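Side-chain contacts in hemoglobin-like protein (Methylacidiphilum infernorum, PDB 4NK2), which binds heme and, as a group II truncated hemoglobin, is probably an oxygen-binding or oxygen-carrying protein: residues Glu103-Pro108 with Glu156-Trp161; Phe165-Ile170 with Pro179-Tyr184. All coordinates share one frame; numbering follows the deposited sequence.

Contact 1: Glu103-Pro108 with Glu156-Trp161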
loop_
_atom_site.group_PDB
_atom_site.type_symbol
_atom_site.label_atom_id
_atom_site.label_comp_id
_atom_site.label_asym_id
_atom_site.label_seq_id
_atom_site.Cartn_x
_atom_site.Cartn_y
_atom_site.Cartn_z
ATOM N N GLU A 103 -8.095 26.629 -5.234
ATOM C CA GLU A 103 -7.543 27.112 -3.966
ATOM C C GLU A 103 -6.039 26.905 -3.890
ATOM O O GLU A 103 -5.276 27.827 -3.550
ATOM C CB GLU A 103 -8.232 26.423 -2.772
ATOM C CG GLU A 103 -7.612 26.827 -1.427
ATOM C CD GLU A 103 -8.457 26.419 -0.208
ATOM O OE1 GLU A 103 -9.574 25.867 -0.381
ATOM O OE2 GLU A 103 -7.994 26.661 0.935
ATOM N N MET A 104 -5.603 25.702 -4.214
ATOM C CA MET A 104 -4.202 25.341 -4.124
ATOM C C MET A 104 -3.315 26.093 -5.099
ATOM O O MET A 104 -2.136 26.215 -4.879
ATOM C CB MET A 104 -4.034 23.843 -4.314
ATOM C CG MET A 104 -4.652 23.017 -3.218
ATOM S SD MET A 104 -3.981 23.413 -1.623
ATOM C CE MET A 104 -5.390 23.997 -0.760
ATOM N N CYS A 105 -3.897 26.592 -6.176
ATOM C CA CYS A 105 -3.150 27.423 -7.119
ATOM C C CYS A 105 -3.127 28.892 -6.714
ATOM O O CYS A 105 -2.534 29.724 -7.419
ATOM C CB CYS A 105 -3.713 27.277 -8.530
ATOM S SG CYS A 105 -3.300 25.685 -9.267
ATOM N N GLY A 106 -3.763 29.218 -5.587
ATOM C CA GLY A 106 -3.726 30.582 -5.067
ATOM C C GLY A 106 -5.032 31.345 -5.191
ATOM O O GLY A 106 -5.088 32.550 -4.911
ATOM N N GLY A 107 -6.093 30.663 -5.608
ATOM C CA GLY A 107 -7.388 31.313 -5.716
ATOM C C GLY A 107 -8.101 31.352 -4.372
ATOM O O GLY A 107 -7.505 31.014 -3.349
ATOM N N PRO A 108 -9.380 31.765 -4.365
ATOM C CA PRO A 108 -10.129 31.815 -3.105
ATOM C C PRO A 108 -10.209 30.426 -2.461
ATOM O O PRO A 108 -10.034 29.421 -3.149
ATOM C CB PRO A 108 -11.523 32.279 -3.547
ATOM C CG PRO A 108 -11.267 33.060 -4.830
ATOM C CD PRO A 108 -10.176 32.266 -5.504
ATOM N N GLU A 156 4.911 24.078 -15.968
ATOM C CA GLU A 156 5.856 23.203 -15.270
ATOM C C GLU A 156 5.578 23.198 -13.772
ATOM O O GLU A 156 5.599 22.151 -13.144
ATOM C CB GLU A 156 7.316 23.592 -15.541
ATOM C CG GLU A 156 8.322 22.704 -14.795
ATOM C CD GLU A 156 9.766 22.920 -15.243
ATOM O OE1 GLU A 156 10.076 24.004 -15.786
ATOM O OE2 GLU A 156 10.597 21.997 -15.059
ATOM N N GLU A 157 5.314 24.375 -13.212
ATOM C CA GLU A 157 4.960 24.511 -11.806
ATOM C C GLU A 157 3.770 23.606 -11.432
ATOM O O GLU A 157 3.803 22.882 -10.420
ATOM C CB GLU A 157 4.619 25.978 -11.531
ATOM C CG GLU A 157 4.614 26.367 -10.072
ATOM C CD GLU A 157 4.571 27.871 -9.873
ATOM O OE1 GLU A 157 4.162 28.309 -8.778
ATOM O OE2 GLU A 157 4.958 28.615 -10.801
ATOM N N PHE A 158 2.715 23.659 -12.241
ATOM C CA PHE A 158 1.542 22.817 -12.014
ATOM C C PHE A 158 1.890 21.331 -12.132
ATOM O O PHE A 158 1.502 20.513 -11.283
ATOM C CB PHE A 158 0.422 23.176 -12.997
ATOM C CG PHE A 158 -0.891 22.500 -12.681
ATOM C CD1 PHE A 158 -1.228 21.287 -13.274
ATOM C CD2 PHE A 158 -1.766 23.052 -11.755
ATOM C CE1 PHE A 158 -2.432 20.648 -12.964
ATOM C CE2 PHE A 158 -2.977 22.415 -11.437
ATOM C CZ PHE A 158 -3.306 21.219 -12.049
ATOM N N TRP A 159 2.599 20.971 -13.197
ATOM C CA TRP A 159 2.940 19.569 -13.426
ATOM C C TRP A 159 3.759 18.983 -12.279
ATOM O O TRP A 159 3.478 17.878 -11.804
ATOM C CB TRP A 159 3.713 19.375 -14.741
ATOM C CG TRP A 159 4.082 17.925 -14.916
ATOM C CD1 TRP A 159 5.296 17.329 -14.660
ATOM C CD2 TRP A 159 3.199 16.875 -15.326
ATOM N NE1 TRP A 159 5.216 15.972 -14.912
ATOM C CE2 TRP A 159 3.938 15.669 -15.311
ATOM C CE3 TRP A 159 1.851 16.841 -15.704
ATOM C CZ2 TRP A 159 3.375 14.445 -15.670
ATOM C CZ3 TRP A 159 1.295 15.624 -16.063
ATOM C CH2 TRP A 159 2.060 14.445 -16.053
ATOM N N GLN A 160 4.789 19.684 -11.848
ATOM C CA GLN A 160 5.649 19.137 -10.823
ATOM C C GLN A 160 4.892 18.977 -9.512
ATOM O O GLN A 160 5.185 18.108 -8.727
ATOM C CB GLN A 160 6.915 19.969 -10.660
ATOM C CG GLN A 160 6.742 21.197 -9.831
ATOM O OE1 GLN A 160 8.855 21.943 -10.693
ATOM N NE2 GLN A 160 7.948 23.114 -9.004
ATOM N N TRP A 161 3.886 19.809 -9.307
ATOM C CA TRP A 161 3.015 19.639 -8.142
ATOM C C TRP A 161 2.240 18.325 -8.205
ATOM O O TRP A 161 2.329 17.500 -7.291
ATOM C CB TRP A 161 2.044 20.812 -7.991
ATOM C CG TRP A 161 1.015 20.583 -6.901
ATOM C CD1 TRP A 161 1.255 20.159 -5.619
ATOM C CD2 TRP A 161 -0.406 20.773 -7.002
ATOM N NE1 TRP A 161 0.062 20.073 -4.920
ATOM C CE2 TRP A 161 -0.966 20.441 -5.749
ATOM C CE3 TRP A 161 -1.255 21.192 -8.034
ATOM C CZ2 TRP A 161 -2.341 20.516 -5.499
ATOM C CZ3 TRP A 161 -2.612 21.265 -7.790
ATOM C CH2 TRP A 161 -3.145 20.930 -6.524
#

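Contact 2: Phe165-Ile170 with Pro179-Tyr184. With HEM (protoporphyrin IX containing Fe), chain C.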
loop_
_atom_site.group_PDB
_atom_site.type_symbol
_atom_site.label_atom_id
_atom_site.label_comp_id
_atom_site.label_asym_id
_atom_site.label_seq_id
_atom_site.Cartn_x
_atom_site.Cartn_y
_atom_site.Cartn_z
ATOM N N PHE A 165 2.824 15.095 -5.864
ATOM C CA PHE A 165 1.774 14.961 -4.857
ATOM C C PHE A 165 1.013 13.660 -5.073
ATOM O O PHE A 165 0.585 13.007 -4.115
ATOM C CB PHE A 165 0.805 16.144 -4.936
ATOM C CG PHE A 165 -0.109 16.274 -3.739
ATOM C CD1 PHE A 165 0.299 15.856 -2.478
ATOM C CD2 PHE A 165 -1.373 16.833 -3.874
ATOM C CE1 PHE A 165 -0.542 15.994 -1.373
ATOM C CE2 PHE A 165 -2.222 16.965 -2.771
ATOM C CZ PHE A 165 -1.805 16.542 -1.527
ATOM N N SER A 166 0.840 13.280 -6.338
ATOM C CA SER A 166 0.093 12.068 -6.673
ATOM C C SER A 166 0.751 10.816 -6.096
ATOM O O SER A 166 0.083 9.806 -5.852
ATOM C CB SER A 166 -0.088 11.931 -8.192
ATOM O OG SER A 166 1.156 11.908 -8.892
ATOM N N ILE A 167 2.057 10.859 -5.866
ATOM C CA ILE A 167 2.709 9.669 -5.306
ATOM C C ILE A 167 2.118 9.288 -3.937
ATOM O O ILE A 167 2.023 8.103 -3.602
ATOM C CB ILE A 167 4.221 9.862 -5.181
ATOM C CG1 ILE A 167 4.838 10.045 -6.577
ATOM C CG2 ILE A 167 4.840 8.666 -4.504
ATOM C CD1 ILE A 167 6.325 10.384 -6.542
ATOM N N ARG A 168 1.740 10.291 -3.147
ATOM C CA ARG A 168 1.215 10.058 -1.803
ATOM C C ARG A 168 -0.211 9.554 -1.788
ATOM O O ARG A 168 -0.741 9.222 -0.724
ATOM C CB ARG A 168 1.282 11.346 -0.991
ATOM C CG ARG A 168 2.585 12.067 -1.173
ATOM C CD ARG A 168 2.783 13.137 -0.127
ATOM N NE ARG A 168 4.162 13.608 -0.171
ATOM C CZ ARG A 168 4.792 14.175 0.849
ATOM N NH1 ARG A 168 4.163 14.344 2.004
ATOM N NH2 ARG A 168 6.051 14.559 0.708
ATOM N N MET A 169 -0.857 9.504 -2.948
ATOM C CA MET A 169 -2.209 8.932 -2.984
ATOM C C MET A 169 -2.168 7.411 -3.148
ATOM O O MET A 169 -3.172 6.726 -2.917
ATOM C CB MET A 169 -3.013 9.550 -4.119
ATOM C CG MET A 169 -3.006 11.084 -4.101
ATOM S SD MET A 169 -3.502 11.701 -2.477
ATOM C CE MET A 169 -2.419 13.123 -2.505
ATOM N N ILE A 170 -1.016 6.881 -3.563
ATOM C CA ILE A 170 -0.921 5.450 -3.872
ATOM C C ILE A 170 -1.098 4.652 -2.582
ATOM O O ILE A 170 -0.345 4.840 -1.615
ATOM C CB ILE A 170 0.439 5.063 -4.496
ATOM C CG1 ILE A 170 0.605 5.708 -5.881
ATOM C CG2 ILE A 170 0.547 3.538 -4.600
ATOM C CD1 ILE A 170 1.982 5.476 -6.497
ATOM N N PRO A 179 7.401 4.098 -7.313
ATOM C CA PRO A 179 6.537 4.753 -8.300
ATOM C C PRO A 179 7.374 5.556 -9.285
ATOM O O PRO A 179 8.388 6.162 -8.911
ATOM C CB PRO A 179 5.679 5.687 -7.441
ATOM C CG PRO A 179 5.559 4.931 -6.130
ATOM C CD PRO A 179 6.924 4.312 -5.931
ATOM N N ARG A 180 6.956 5.535 -10.540
ATOM C CA ARG A 180 7.706 6.168 -11.623
ATOM C C ARG A 180 7.738 7.686 -11.475
ATOM O O ARG A 180 6.711 8.304 -11.204
ATOM C CB ARG A 180 7.034 5.798 -12.943
ATOM C CG ARG A 180 7.557 6.474 -14.190
ATOM C CD ARG A 180 6.506 6.308 -15.268
ATOM N NE ARG A 180 6.955 6.738 -16.584
ATOM C CZ ARG A 180 6.198 6.664 -17.674
ATOM N NH1 ARG A 180 4.965 6.182 -17.588
ATOM N NH2 ARG A 180 6.671 7.072 -18.846
ATOM N N ARG A 181 8.911 8.289 -11.654
ATOM C CA ARG A 181 8.988 9.748 -11.698
ATOM C C ARG A 181 8.808 10.215 -13.142
ATOM O O ARG A 181 9.347 9.607 -14.074
ATOM C CB ARG A 181 10.326 10.245 -11.143
ATOM C CG ARG A 181 10.580 9.887 -9.678
ATOM C CD ARG A 181 9.342 10.136 -8.819
ATOM N NE ARG A 181 8.915 11.544 -8.807
ATOM C CZ ARG A 181 9.547 12.504 -8.134
ATOM N NH1 ARG A 181 10.649 12.210 -7.454
ATOM N NH2 ARG A 181 9.094 13.753 -8.150
ATOM N N VAL A 182 8.034 11.281 -13.334
ATOM C CA VAL A 182 7.864 11.870 -14.657
ATOM C C VAL A 182 8.271 13.341 -14.601
ATOM O O VAL A 182 7.436 14.209 -14.377
ATOM C CB VAL A 182 6.408 11.743 -15.153
ATOM C CG1 VAL A 182 6.283 12.241 -16.596
ATOM C CG2 VAL A 182 5.936 10.297 -15.058
ATOM N N PRO A 183 9.569 13.626 -14.775
ATOM C CA PRO A 183 9.998 15.028 -14.716
ATOM C C PRO A 183 9.483 15.789 -15.932
ATOM O O PRO A 183 9.256 15.187 -16.993
ATOM C CB PRO A 183 11.527 14.933 -14.759
ATOM C CG PRO A 183 11.801 13.626 -15.460
ATOM C CD PRO A 183 10.695 12.704 -15.021
ATOM N N TYR A 184 9.297 17.093 -15.775
ATOM C CA TYR A 184 8.724 17.904 -16.841
ATOM C C TYR A 184 9.520 17.753 -18.132
ATOM O O TYR A 184 8.963 17.822 -19.226
ATOM C CB TYR A 184 8.685 19.363 -16.400
ATOM C CG TYR A 184 7.971 20.274 -17.363
ATOM C CD1 TYR A 184 6.595 20.201 -17.522
ATOM C CD2 TYR A 184 8.678 21.216 -18.107
ATOM C CE1 TYR A 184 5.931 21.040 -18.394
ATOM C CE2 TYR A 184 8.032 22.057 -18.980
ATOM C CZ TYR A 184 6.665 21.971 -19.120
ATOM O OH TYR A 184 6.031 22.817 -20.000
HETATM C CHA HEM C . -11.375 12.415 -4.925
HETATM C CHB HEM C . -9.118 9.260 -7.813
HETATM C CHC HEM C . -4.933 11.669 -7.120
HETATM C CHD HEM C . -7.706 15.480 -5.869
HETATM C C1A HEM C . -11.137 11.296 -5.684
HETATM C C2A HEM C . -12.039 10.166 -5.892
HETATM C C3A HEM C . -11.392 9.300 -6.700
HETATM C C4A HEM C . -10.079 9.847 -7.016
HETATM C CMA HEM C . -11.904 7.948 -7.246
HETATM C CAA HEM C . -13.463 10.013 -5.280
HETATM C CBA HEM C . -13.322 9.161 -4.001
HETATM C CGA HEM C . -14.602 8.917 -3.207
HETATM O O1A HEM C . -14.841 7.749 -2.785
HETATM O O2A HEM C . -15.399 9.863 -2.962
HETATM C C1B HEM C . -7.763 9.553 -7.817
HETATM C C2B HEM C . -6.687 8.729 -8.343
HETATM C C3B HEM C . -5.531 9.390 -8.153
HETATM C C4B HEM C . -5.819 10.665 -7.502
HETATM C CMB HEM C . -6.827 7.350 -9.022
HETATM C CAB HEM C . -4.145 8.861 -8.567
HETATM C CBB HEM C . -3.043 9.435 -8.070
HETATM C C1C HEM C . -5.310 12.951 -6.763
HETATM C C2C HEM C . -4.456 14.119 -6.598
HETATM C C3C HEM C . -5.232 15.163 -6.244
HETATM C C4C HEM C . -6.607 14.704 -6.184
HETATM C CMC HEM C . -2.921 14.137 -6.774
HETATM C CAC HEM C . -4.804 16.623 -5.967
HETATM C CBC HEM C . -3.638 17.109 -6.415
HETATM C C1D HEM C . -8.905 15.021 -5.374
HETATM C C2D HEM C . -9.863 15.779 -4.583
HETATM C C3D HEM C . -11.005 14.814 -4.308
HETATM C C4D HEM C . -10.628 13.570 -4.941
HETATM C CMD HEM C . -9.788 17.256 -4.121
HETATM C CAD HEM C . -12.279 15.105 -3.485
HETATM C CBD HEM C . -11.908 14.917 -2.011
HETATM C CGD HEM C . -13.148 15.196 -1.193
HETATM O O1D HEM C . -14.079 14.356 -1.219
HETATM O O2D HEM C . -13.207 16.265 -0.527
HETATM N NA HEM C . -9.967 11.066 -6.381
HETATM N NB HEM C . -7.186 10.714 -7.324
HETATM N NC HEM C . -6.610 13.365 -6.505
HETATM N ND HEM C . -9.393 13.738 -5.557
HETATM FE FE HEM C . -8.244 12.194 -6.364
#

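Contact 1: Glu103-Pro108 with Glu156-Trp161
Met104 and Cys105 of one segment meet Trp161 and Phe158 of the other inside a truncated globin fold. Met104 is the last residue of helix 87-104, Cys105 the first beyond it; Phe158 and Trp161 lie on helix 155-165. All four residues are buried, and the contact is apolar. Met104 CB rests against the six-membered ring of Trp161, 3.8 Å from Trp161 CH2, in an approach neither face-on nor edge-on. The two side chains cross at about a right angle. Beyond CB the methionine chain bends at chi2 and leads its sulfur away from the indole. Phe49 also touches both Met104 and Trp161, and Trp161 in turn reaches the heme. Cys105 makes a sulfur-aromatic contact with Phe158 at the ring edge, 88° off the ring normal. Val54 and Leu63 of helix 53-75 pack on the same cysteine. The looser side begins just past it. Gly106 leaves the helix with positive phi in a Schellman motif, and Gly106 to Pro108 make no contact with 156-161. Glu156, on the exposed side of the other helix, packs on Tyr184 and does not touch 103-108. At the packed end, Cys105 SG sits 3.9 Å from both Phe158 CD2 and Phe158 CE2.

Contact 2: Phe165-Ile170 with Pro179-Tyr184
Ile167 CG1 stands anti to its carbonyl carbon (chi1 -64°), and an extended chi2 of 174° carries CD1 out to Arg181. The same chi1 turns Ile167 CG2 to Pro179. Arg181 meets Ile167 CD1 with a chain bent at chi2 and chi3. This is loop packing at the end of the last helix of the globin core: the 3-10 turn 166-169, which follows helix 155-165, is covered by the irregular segment 179-184, which runs back past it. Ile167 CD1 lies over one face of the Arg181 guanidinium, 3.6 Å from Arg181 NE, and the two chains cross at about a right angle. The arginine's charge is held by a salt bridge to Glu163. Pro179 serves both isoleucines through one ring corner. Its CG is 3.6 Å from Ile170 CD1 and 4.1 Å from Ile167 CG2. Arg134 of helix 131-147 packs against all three of these apolar residues.

Other side chains of the turn belong to the heme pocket. Met169 CG lies 3.6 Å from HEM CHC, and its CE methyl lies over the centre of one Phe165 face, 3.5 Å above the ring plane, a Met-aromatic contact. The edge of the Phe165 ring points at the vinyl group, with Phe165 CD2 3.4 Å from HEM CBC. Replacing Phe165 with an alanine would probably open a gap beside the heme vinyl and leave the Met169 methyl without its aromatic platform. Ser166 OG, buried, is hydrogen-bonded to Ile162 O and to Arg134 NE. On the heme side of the same residue, Ser166 CA comes within 3.7 Å of HEM CMC.

Helix 155-165 and the turn that follows it tie the two contacts together. Contact 1 uses the helix, and contact 2 begins at its last residue. Their centres are 16 Å apart, and both segments of contact 1 precede those of contact 2 in the sequence. They touch directly as well: Trp159 NE1 probably donates a hydrogen bond to Val182 O over 2.9 Å, and Glu156 CD packs 3.5 Å from Tyr184 CD2. Both reach the heme pocket. Trp161 of contact 1 has its side chain about 4 Å from the heme at the nearest atoms, while contact 2 supplies Phe165, Ser166 and Met169. The axial His124 is touched by Met169.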